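Local coordinates for protein tapirin (PDB 6N2C) that probably binds cellulose for cell adhesion, through a C-terminal beta-helix domain that also carries a zinc ion, at residues 498-503 with 526-531; 521-526 with 542-547; 415-420 with 431-436. One frame throughout, in Å; residues are numbered along the deposited sequence. Where two conformers were deposited one is given.

From the N terminus the chain winds the parallel beta-helix coil by coil to its far end, where interaction 3 (415-420 with 431-436) closes a ten-residue loop and adds strand 434-436, the outermost of its row, to strand 416-419. The chain then returns to the other end of the helix, where interactions 1 and 2 cross: 498-503 comes first, 521-526 next, then 526-531 and finally 542-547, so each loop opens before the other has closed. The two share Pro526 and touch, for example through Phe500 CD2 and Pro525 CD. Interaction 1 ties helix 494-500 to the zinc-bearing strand; interaction 2 pairs neighbouring coils. Interaction 3 lies apart, its centre about 68 Å from that of interaction 1.

Interaction 1 (498-503 with 526-531); sequences EIFNKN and PDQNHL. With ZN (zinc ion), chain C.
Near one end of the parallel beta-helix, helix 494-500 and the type I turn from Phe500 to Asn503 pack through Phe500 and Asn503 onto Gln528 and Leu531, beside the zinc site. Phe500 sends its ring toward the coil with CG beside the backbone N (chi1 -74°), which brings the CE1 edge to Leu531. In the conformer described, one of two for this leucine, Leu531 CD2 meets that edge nearly in the ring plane, 3.7 Å from Phe500 CE1. The two side chains cross at about a right angle. Other parts of the ring pack on Ile522, Val524 and Pro525, which sets Phe500 against strand 522-524 and the loop behind it. Gln528 folds back at its second torsion (chi2 -70°), which carries its amide up to the turn. Gln528 NE2 gives a weak hydrogen bond of 3.3 Å to Asn503 O, and Phe500 O lies 3.1 Å from the same NE2. The turn itself is held by Asn503 N, 3.0 Å from Phe500 O. The amide of Asn503 is steadied elsewhere, its OD1 accepting from Val512 N. Two residues beyond Gln528, strand 530-532 presents the imidazole of His530, whose partners on the metal are Asp532 and Glu551. His530 NE2 binds the zinc ion at 1.9 Å.

Interaction 2 (521-526 with 542-547); sequences GINVPP and QFNGGN. With EDO (1,2-ethanediol), chain D.
Val524 and Phe543 lie side by side and point the same way, into the interior of the coil, with Val524 CG2 3.7 Å from Phe543 CE2. With CG1 anti to the backbone N (chi1 -175°), Val524 turns CG2 to the Phe543 ring, which the methyl approaches obliquely. Phe543 also meets the ring of Phe196, while Val524 packs on Phe500 of helix 494-500. On the other face Asn523 and Gln542 cross obliquely, their amide planes 56° apart. They do not pair amide to amide: Asn523 OD1 rests 3.5 Å from Gln542 CB, and Asn544, two residues after Gln542, brings its OD1 to 3.3 Å from Asn523 CB. Behind these side chains the backbones run parallel. Gln542 N reaches Ile522 O at 2.9 Å in an almost straight bond (177° at the hydrogen), Val524 N returns to Gln542 O at 2.8 Å, and Asn544 N closes the series on Val524 O. At the far end Pro526 CA and Gly545 CA approach to 3.7 Å. A side chain on Gly545 would run into Pro526 here, so the glycine permits the close passage of the two loops. A water accepts from Gly545 N at 3.0 Å and also bonds Val524 O. On the edge of strand 522-524 turned from 541-543, an ethanediol, probably from the crystallisation liquor, takes Asn523 N through its O1 at 2.9 Å. Short parallel strands from successive coils, paired in register with apolar residues in line on the inner face and amides on the outer, are the hallmark of a parallel beta-helix.

Interaction 3 (415-420 with 431-436); sequences DKIECR and RNLFVQ
Ile417 CD1 sits as a bump over one face of the Phe434 ring, a CH-pi contact 4.0 Å from its centroid and 17° off the normal. Ile417 CG2 presses beside it, 3.8 Å from Phe434 CD2, so both branches of the isoleucine follow the ring. Cys419 SG comes instead to the ring's edge, 4.3 Å from CD2 of Phe434, and Leu433 CB flanks Ile417 CD1. Ile400 and Ile426 pack around Phe434 from outside this pair. All of this fills the inside of a parallel beta-helix near one end, where strand 434-436 pairs with 416-419 through Ile417 N to Leu433 O at 2.8 Å, Val435 N to Ile417 O at 2.9 Å and Cys419 N to Val435 O at 3.0 Å. On the outer face the aliphatic chain of Lys416 lies over Val435, CD 4.0 Å from Val435 CG2. Bends at its third and fourth torsions (69° and 64°) carry NZ back to a salt bridge with Asp415 OD1, 2.6 Å away. With an alanine here, Val435 would probably lose the methylenes that cover CG2, and the Asp415 carboxylate its ammonium mate. Farther along, Gln436 CG lies against Arg420 O, while its OE1 bonds Ile422 N.

Interaction 1 (498-503 with 526-531)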
loop_
_atom_site.group_PDB
_atom_site.type_symbol
_atom_site.label_atom_id
_atom_site.label_comp_id
_atom_site.label_asym_id
_atom_site.label_seq_id
_atom_site.Cartn_x
_atom_site.Cartn_y
_atom_site.Cartn_z
ATOM N N GLU A 498 19.742 21.173 -19.250
ATOM C CA GLU A 498 19.397 22.354 -20.034
ATOM C C GLU A 498 17.923 22.783 -19.819
ATOM O O GLU A 498 17.657 23.965 -19.634
ATOM C CB GLU A 498 19.645 22.040 -21.503
ATOM C CG GLU A 498 19.587 23.241 -22.415
ATOM C CD GLU A 498 19.663 22.882 -23.903
ATOM O OE1 GLU A 498 19.832 23.855 -24.692
ATOM O OE2 GLU A 498 19.540 21.672 -24.282
ATOM N N ILE A 499 16.995 21.816 -19.816
ATOM C CA ILE A 499 15.595 22.183 -19.550
ATOM C C ILE A 499 15.375 22.595 -18.144
ATOM O O ILE A 499 14.638 23.579 -17.830
ATOM C CB ILE A 499 14.605 21.110 -20.067
ATOM C CG1 ILE A 499 13.175 21.651 -20.009
ATOM C CG2 ILE A 499 14.711 19.800 -19.333
ATOM C CD1 ILE A 499 12.166 20.849 -20.799
ATOM N N PHE A 500 16.006 21.900 -17.181
ATOM C CA PHE A 500 15.824 22.341 -15.829
ATOM C C PHE A 500 16.370 23.742 -15.559
ATOM O O PHE A 500 15.809 24.480 -14.727
ATOM C CB PHE A 500 16.398 21.340 -14.777
ATOM C CG PHE A 500 15.565 20.104 -14.616
ATOM C CD1 PHE A 500 14.322 20.213 -14.079
ATOM C CD2 PHE A 500 16.009 18.856 -14.963
ATOM C CE1 PHE A 500 13.520 19.090 -13.922
ATOM C CE2 PHE A 500 15.189 17.727 -14.779
ATOM C CZ PHE A 500 13.915 17.887 -14.291
ATOM N N ASN A 501 17.433 24.107 -16.230
ATOM C CA ASN A 501 17.954 25.474 -16.059
ATOM C C ASN A 501 17.038 26.574 -16.662
ATOM O O ASN A 501 17.284 27.746 -16.447
ATOM C CB ASN A 501 19.383 25.554 -16.581
ATOM C CG ASN A 501 20.389 25.064 -15.559
ATOM O OD1 ASN A 501 21.136 24.127 -15.807
ATOM N ND2 ASN A 501 20.408 25.693 -14.393
ATOM N N LYS A 502 15.981 26.194 -17.383
ATOM C CA LYS A 502 14.924 27.150 -17.777
ATOM C C LYS A 502 14.046 27.540 -16.619
ATOM O O LYS A 502 13.233 28.471 -16.751
ATOM C CB LYS A 502 14.031 26.603 -18.909
ATOM C CG LYS A 502 14.709 26.273 -20.216
ATOM C CD LYS A 502 15.373 27.443 -20.893
ATOM C CE LYS A 502 16.231 26.929 -22.046
ATOM N NZ LYS A 502 15.437 26.119 -23.017
ATOM N N ASN A 503 14.214 26.875 -15.463
ATOM C CA ASN A 503 13.592 27.300 -14.231
ATOM C C ASN A 503 14.461 27.820 -13.114
ATOM O O ASN A 503 14.994 27.014 -12.350
ATOM C CB ASN A 503 12.817 26.091 -13.720
ATOM C CG ASN A 503 11.400 26.404 -13.568
ATOM O OD1 ASN A 503 10.954 27.490 -13.919
ATOM N ND2 ASN A 503 10.684 25.474 -13.114
ATOM N N PRO A 526 19.933 19.436 -7.764
ATOM C CA PRO A 526 19.593 19.828 -6.384
ATOM C C PRO A 526 19.125 21.230 -6.097
ATOM O O PRO A 526 18.540 21.464 -5.051
ATOM C CB PRO A 526 20.901 19.596 -5.632
ATOM C CG PRO A 526 21.936 19.775 -6.642
ATOM C CD PRO A 526 21.389 19.266 -7.959
ATOM N N ASP A 527 19.326 22.166 -7.021
ATOM C CA ASP A 527 18.832 23.520 -6.743
ATOM C C ASP A 527 17.350 23.718 -7.086
ATOM O O ASP A 527 16.772 24.745 -6.734
ATOM C CB ASP A 527 19.692 24.575 -7.471
ATOM C CG ASP A 527 19.733 24.417 -8.982
ATOM O OD1 ASP A 527 19.415 23.341 -9.595
ATOM O OD2 ASP A 527 20.117 25.419 -9.633
ATOM N N GLN A 528 16.720 22.746 -7.752
ATOM C CA GLN A 528 15.234 22.865 -8.002
ATOM C C GLN A 528 14.424 22.781 -6.732
ATOM O O GLN A 528 14.670 21.889 -5.864
ATOM C CB GLN A 528 14.799 21.739 -8.986
ATOM C CG GLN A 528 15.452 21.841 -10.365
ATOM C CD GLN A 528 14.919 23.023 -11.140
ATOM O OE1 GLN A 528 13.695 23.226 -11.137
ATOM N NE2 GLN A 528 15.820 23.878 -11.721
ATOM N N ASN A 529 13.490 23.712 -6.545
ATOM C CA ASN A 529 12.607 23.674 -5.426
ATOM C C ASN A 529 11.114 23.664 -5.754
ATOM O O ASN A 529 10.300 23.455 -4.869
ATOM C CB ASN A 529 12.928 24.807 -4.490
ATOM C CG ASN A 529 12.623 26.176 -5.089
ATOM O OD1 ASN A 529 11.990 26.321 -6.128
ATOM N ND2 ASN A 529 13.121 27.189 -4.438
ATOM N N HIS A 530 10.742 23.905 -7.022
ATOM C CA HIS A 530 9.341 23.892 -7.378
ATOM C C HIS A 530 9.251 23.446 -8.828
ATOM O O HIS A 530 9.763 24.113 -9.720
ATOM C CB HIS A 530 8.741 25.308 -7.232
ATOM C CG HIS A 530 7.270 25.404 -7.591
ATOM N ND1 HIS A 530 6.679 26.580 -8.011
ATOM C CD2 HIS A 530 6.294 24.475 -7.609
ATOM C CE1 HIS A 530 5.403 26.340 -8.291
ATOM N NE2 HIS A 530 5.140 25.062 -8.040
ATOM N N LEU A 531 8.577 22.335 -9.047
ATOM C CA LEU A 531 8.360 21.816 -10.398
ATOM C C LEU A 531 6.900 21.477 -10.634
ATOM O O LEU A 531 6.327 20.598 -9.943
ATOM C CB LEU A 531 9.221 20.560 -10.637
ATOM C CG LEU A 531 10.698 20.759 -10.895
ATOM C CD1 LEU A 531 11.471 19.450 -10.673
ATOM C CD2 LEU A 531 10.895 21.238 -12.337
HETATM ZN ZN ZN C . 3.525 24.062 -8.358
#

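Interaction 2 (521-526 with 542-547)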
loop_
_atom_site.group_PDB
_atom_site.type_symbol
_atom_site.label_atom_id
_atom_site.label_comp_id
_atom_site.label_asym_id
_atom_site.label_seq_id
_atom_site.Cartn_x
_atom_site.Cartn_y
_atom_site.Cartn_z
ATOM N N GLY A 521 17.410 8.068 -17.984
ATOM C CA GLY A 521 16.873 8.491 -16.697
ATOM C C GLY A 521 16.768 9.998 -16.611
ATOM O O GLY A 521 17.067 10.688 -17.578
ATOM N N ILE A 522 16.306 10.469 -15.501
ATOM C CA ILE A 522 16.194 11.878 -15.153
ATOM C C ILE A 522 16.795 12.115 -13.821
ATOM O O ILE A 522 16.307 11.614 -12.838
ATOM C CB ILE A 522 14.747 12.436 -15.149
ATOM C CG1 ILE A 522 14.100 12.287 -16.513
ATOM C CG2 ILE A 522 14.763 13.896 -14.757
ATOM C CD1 ILE A 522 12.589 12.495 -16.584
ATOM N N ASN A 523 17.896 12.902 -13.775
ATOM C CA ASN A 523 18.455 13.320 -12.500
ATOM C C ASN A 523 18.130 14.726 -12.310
ATOM O O ASN A 523 18.648 15.585 -13.050
ATOM C CB ASN A 523 19.991 13.136 -12.559
ATOM C CG ASN A 523 20.388 11.696 -12.752
ATOM O OD1 ASN A 523 19.725 10.772 -12.208
ATOM N ND2 ASN A 523 21.445 11.457 -13.578
ATOM N N VAL A 524 17.286 15.010 -11.345
ATOM C CA VAL A 524 16.804 16.350 -11.103
ATOM C C VAL A 524 17.838 17.136 -10.281
ATOM O O VAL A 524 18.301 16.688 -9.221
ATOM C CB VAL A 524 15.506 16.366 -10.376
ATOM C CG1 VAL A 524 14.963 17.791 -10.256
ATOM C CG2 VAL A 524 14.466 15.523 -11.128
ATOM N N PRO A 525 18.271 18.298 -10.796
ATOM C CA PRO A 525 19.320 19.024 -10.072
ATOM C C PRO A 525 18.940 19.392 -8.684
ATOM O O PRO A 525 17.774 19.707 -8.414
ATOM C CB PRO A 525 19.507 20.305 -10.906
ATOM C CG PRO A 525 19.145 19.918 -12.238
ATOM C CD PRO A 525 18.062 18.857 -12.139
ATOM N N PRO A 526 19.933 19.436 -7.764
ATOM C CA PRO A 526 19.593 19.828 -6.384
ATOM C C PRO A 526 19.125 21.230 -6.097
ATOM O O PRO A 526 18.540 21.464 -5.051
ATOM C CB PRO A 526 20.901 19.596 -5.632
ATOM C CG PRO A 526 21.936 19.775 -6.642
ATOM C CD PRO A 526 21.389 19.266 -7.959
ATOM N N GLN A 542 15.651 10.290 -10.363
ATOM C CA GLN A 542 16.452 10.515 -9.106
ATOM C C GLN A 542 16.460 11.932 -8.822
ATOM O O GLN A 542 16.836 12.735 -9.706
ATOM C CB GLN A 542 17.856 9.982 -9.307
ATOM C CG GLN A 542 18.832 10.285 -8.204
ATOM C CD GLN A 542 19.549 9.050 -7.683
ATOM O OE1 GLN A 542 20.011 8.181 -8.478
ATOM N NE2 GLN A 542 19.597 8.929 -6.340
ATOM N N PHE A 543 16.046 12.289 -7.620
ATOM C CA PHE A 543 16.084 13.651 -7.169
ATOM C C PHE A 543 17.401 13.843 -6.423
ATOM O O PHE A 543 17.615 13.194 -5.398
ATOM C CB PHE A 543 14.889 13.980 -6.294
ATOM C CG PHE A 543 13.599 13.924 -7.093
ATOM C CD1 PHE A 543 12.927 12.709 -7.340
ATOM C CD2 PHE A 543 13.115 15.071 -7.685
ATOM C CE1 PHE A 543 11.758 12.647 -8.093
ATOM C CE2 PHE A 543 11.959 15.004 -8.469
ATOM C CZ PHE A 543 11.271 13.795 -8.694
ATOM N N ASN A 544 18.253 14.707 -6.970
ATOM C CA ASN A 544 19.638 14.896 -6.436
ATOM C C ASN A 544 19.641 15.876 -5.277
ATOM O O ASN A 544 20.662 16.019 -4.591
ATOM C CB ASN A 544 20.609 15.238 -7.544
ATOM C CG ASN A 544 20.974 14.009 -8.427
ATOM O OD1 ASN A 544 21.289 14.121 -9.641
ATOM N ND2 ASN A 544 21.013 12.856 -7.809
ATOM N N GLY A 545 18.489 16.505 -5.059
ATOM C CA GLY A 545 18.216 17.407 -3.974
ATOM C C GLY A 545 16.909 17.158 -3.290
ATOM O O GLY A 545 16.019 16.463 -3.824
ATOM N N GLY A 546 16.777 17.717 -2.078
ATOM C CA GLY A 546 15.471 17.735 -1.408
ATOM C C GLY A 546 14.837 19.108 -1.396
ATOM O O GLY A 546 15.242 19.973 -2.162
ATOM N N ASN A 547 13.922 19.322 -0.457
ATOM C CA ASN A 547 13.241 20.623 -0.248
ATOM C C ASN A 547 12.562 21.127 -1.559
ATOM O O ASN A 547 12.816 22.227 -2.065
ATOM C CB ASN A 547 14.214 21.630 0.294
ATOM C CG ASN A 547 14.875 21.139 1.607
ATOM O OD1 ASN A 547 16.095 20.976 1.685
ATOM N ND2 ASN A 547 14.069 20.836 2.583
HETATM C C1 EDO D . 20.099 12.031 -16.447
HETATM O O1 EDO D . 19.475 13.267 -16.206
HETATM C C2 EDO D . 20.211 11.765 -17.956
HETATM O O2 EDO D . 20.947 12.780 -18.667
HETATM O O HOH W 1 16.284 17.354 -6.934
HETATM O O HOH W 2 18.130 20.813 -2.745
#

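Interaction 3 (415-420 with 431-436)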
loop_
_atom_site.group_PDB
_atom_site.type_symbol
_atom_site.label_atom_id
_atom_site.label_comp_id
_atom_site.label_asym_id
_atom_site.label_seq_id
_atom_site.Cartn_x
_atom_site.Cartn_y
_atom_site.Cartn_z
ATOM N N ASP A 415 -20.604 -16.294 23.913
ATOM C CA ASP A 415 -21.430 -17.348 23.366
ATOM C C ASP A 415 -20.744 -18.688 23.656
ATOM O O ASP A 415 -21.062 -19.347 24.667
ATOM C CB ASP A 415 -21.693 -17.143 21.878
ATOM C CG ASP A 415 -22.477 -18.280 21.216
ATOM O OD1 ASP A 415 -23.068 -19.184 21.882
ATOM O OD2 ASP A 415 -22.530 -18.331 19.950
ATOM N N LYS A 416 -19.799 -19.113 22.813
ATOM C CA LYS A 416 -19.188 -20.408 22.993
ATOM C C LYS A 416 -17.933 -20.559 22.190
ATOM O O LYS A 416 -17.690 -19.763 21.246
ATOM C CB LYS A 416 -20.181 -21.544 22.614
ATOM C CG LYS A 416 -20.569 -21.625 21.107
ATOM C CD LYS A 416 -21.452 -22.814 20.791
ATOM C CE LYS A 416 -22.843 -22.665 21.394
ATOM N NZ LYS A 416 -23.693 -21.540 20.900
ATOM N N ILE A 417 -17.152 -21.583 22.552
ATOM C CA ILE A 417 -16.067 -22.066 21.730
ATOM C C ILE A 417 -16.606 -23.382 21.174
ATOM O O ILE A 417 -16.626 -24.424 21.878
ATOM C CB ILE A 417 -14.770 -22.246 22.499
ATOM C CG1 ILE A 417 -14.292 -20.913 23.111
ATOM C CG2 ILE A 417 -13.691 -22.941 21.650
ATOM C CD1 ILE A 417 -13.183 -21.062 24.138
ATOM N N GLU A 418 -16.997 -23.375 19.895
ATOM C CA GLU A 418 -17.541 -24.542 19.236
ATOM C C GLU A 418 -16.428 -25.226 18.506
ATOM O O GLU A 418 -15.754 -24.608 17.667
ATOM C CB GLU A 418 -18.633 -24.091 18.267
ATOM C CG GLU A 418 -19.306 -25.258 17.542
ATOM C CD GLU A 418 -20.391 -24.874 16.574
ATOM O OE1 GLU A 418 -20.533 -23.675 16.350
ATOM O OE2 GLU A 418 -21.105 -25.808 16.036
ATOM N N CYS A 419 -16.175 -26.467 18.834
ATOM C CA CYS A 419 -14.957 -27.114 18.345
ATOM C C CYS A 419 -15.215 -28.597 18.041
ATOM O O CYS A 419 -16.119 -29.206 18.592
ATOM C CB CYS A 419 -13.866 -26.891 19.336
ATOM S SG CYS A 419 -14.166 -27.628 20.990
ATOM N N ARG A 420 -14.451 -29.110 17.122
ATOM C CA ARG A 420 -14.525 -30.508 16.690
ATOM C C ARG A 420 -14.297 -31.444 17.876
ATOM O O ARG A 420 -15.006 -32.457 18.023
ATOM C CB ARG A 420 -13.512 -30.701 15.570
ATOM C CG ARG A 420 -13.330 -32.178 15.149
ATOM C CD ARG A 420 -12.100 -32.390 14.319
ATOM N NE ARG A 420 -10.841 -32.240 15.036
ATOM C CZ ARG A 420 -10.224 -33.166 15.775
ATOM N NH1 ARG A 420 -10.731 -34.422 15.978
ATOM N NH2 ARG A 420 -9.073 -32.840 16.348
ATOM N N ARG A 431 -14.103 -24.279 31.460
ATOM C CA ARG A 431 -14.529 -25.493 30.802
ATOM C C ARG A 431 -15.871 -25.331 30.173
ATOM O O ARG A 431 -16.118 -25.864 29.065
ATOM C CB ARG A 431 -14.443 -26.707 31.763
ATOM C CG ARG A 431 -15.033 -27.978 31.174
ATOM C CD ARG A 431 -14.188 -28.571 30.040
ATOM N NE ARG A 431 -14.867 -29.717 29.429
ATOM C CZ ARG A 431 -15.963 -29.656 28.633
ATOM N NH1 ARG A 431 -16.580 -28.495 28.277
ATOM N NH2 ARG A 431 -16.496 -30.804 28.192
ATOM N N ASN A 432 -16.705 -24.532 30.846
ATOM C CA ASN A 432 -18.081 -24.237 30.437
ATOM C C ASN A 432 -18.201 -23.711 29.013
ATOM O O ASN A 432 -19.173 -23.999 28.333
ATOM C CB ASN A 432 -18.818 -23.253 31.400
ATOM C CG ASN A 432 -18.302 -21.811 31.363
ATOM O OD1 ASN A 432 -17.111 -21.527 31.582
ATOM N ND2 ASN A 432 -19.234 -20.858 31.162
ATOM N N LEU A 433 -17.187 -22.988 28.596
ATOM C CA LEU A 433 -17.225 -22.222 27.341
ATOM C C LEU A 433 -17.272 -23.176 26.144
ATOM O O LEU A 433 -17.725 -22.770 25.051
ATOM C CB LEU A 433 -16.005 -21.375 27.229
ATOM C CG LEU A 433 -15.804 -20.260 28.273
ATOM C CD1 LEU A 433 -14.549 -19.481 27.998
ATOM C CD2 LEU A 433 -17.070 -19.397 28.417
ATOM N N PHE A 434 -16.722 -24.373 26.299
ATOM C CA PHE A 434 -16.499 -25.235 25.170
ATOM C C PHE A 434 -17.702 -26.132 24.871
ATOM O O PHE A 434 -18.255 -26.777 25.770
ATOM C CB PHE A 434 -15.258 -26.099 25.416
ATOM C CG PHE A 434 -13.961 -25.341 25.535
ATOM C CD1 PHE A 434 -13.624 -24.644 26.707
ATOM C CD2 PHE A 434 -13.012 -25.393 24.499
ATOM C CE1 PHE A 434 -12.462 -23.963 26.811
ATOM C CE2 PHE A 434 -11.819 -24.766 24.630
ATOM C CZ PHE A 434 -11.513 -24.043 25.789
ATOM N N VAL A 435 -18.051 -26.259 23.587
ATOM C CA VAL A 435 -19.140 -27.107 23.101
ATOM C C VAL A 435 -18.644 -27.990 21.937
ATOM O O VAL A 435 -17.992 -27.439 21.006
ATOM C CB VAL A 435 -20.247 -26.246 22.599
ATOM C CG1 VAL A 435 -21.336 -27.138 21.969
ATOM C CG2 VAL A 435 -20.818 -25.401 23.724
ATOM N N GLN A 436 -18.867 -29.319 21.977
ATOM C CA GLN A 436 -18.246 -30.192 20.999
ATOM C C GLN A 436 -19.195 -30.414 19.874
ATOM O O GLN A 436 -20.338 -30.724 20.103
ATOM C CB GLN A 436 -17.863 -31.572 21.560
ATOM C CG GLN A 436 -17.015 -32.398 20.644
ATOM C CD GLN A 436 -16.223 -33.496 21.370
ATOM O OE1 GLN A 436 -15.187 -33.230 22.033
ATOM N NE2 GLN A 436 -16.660 -34.742 21.206
#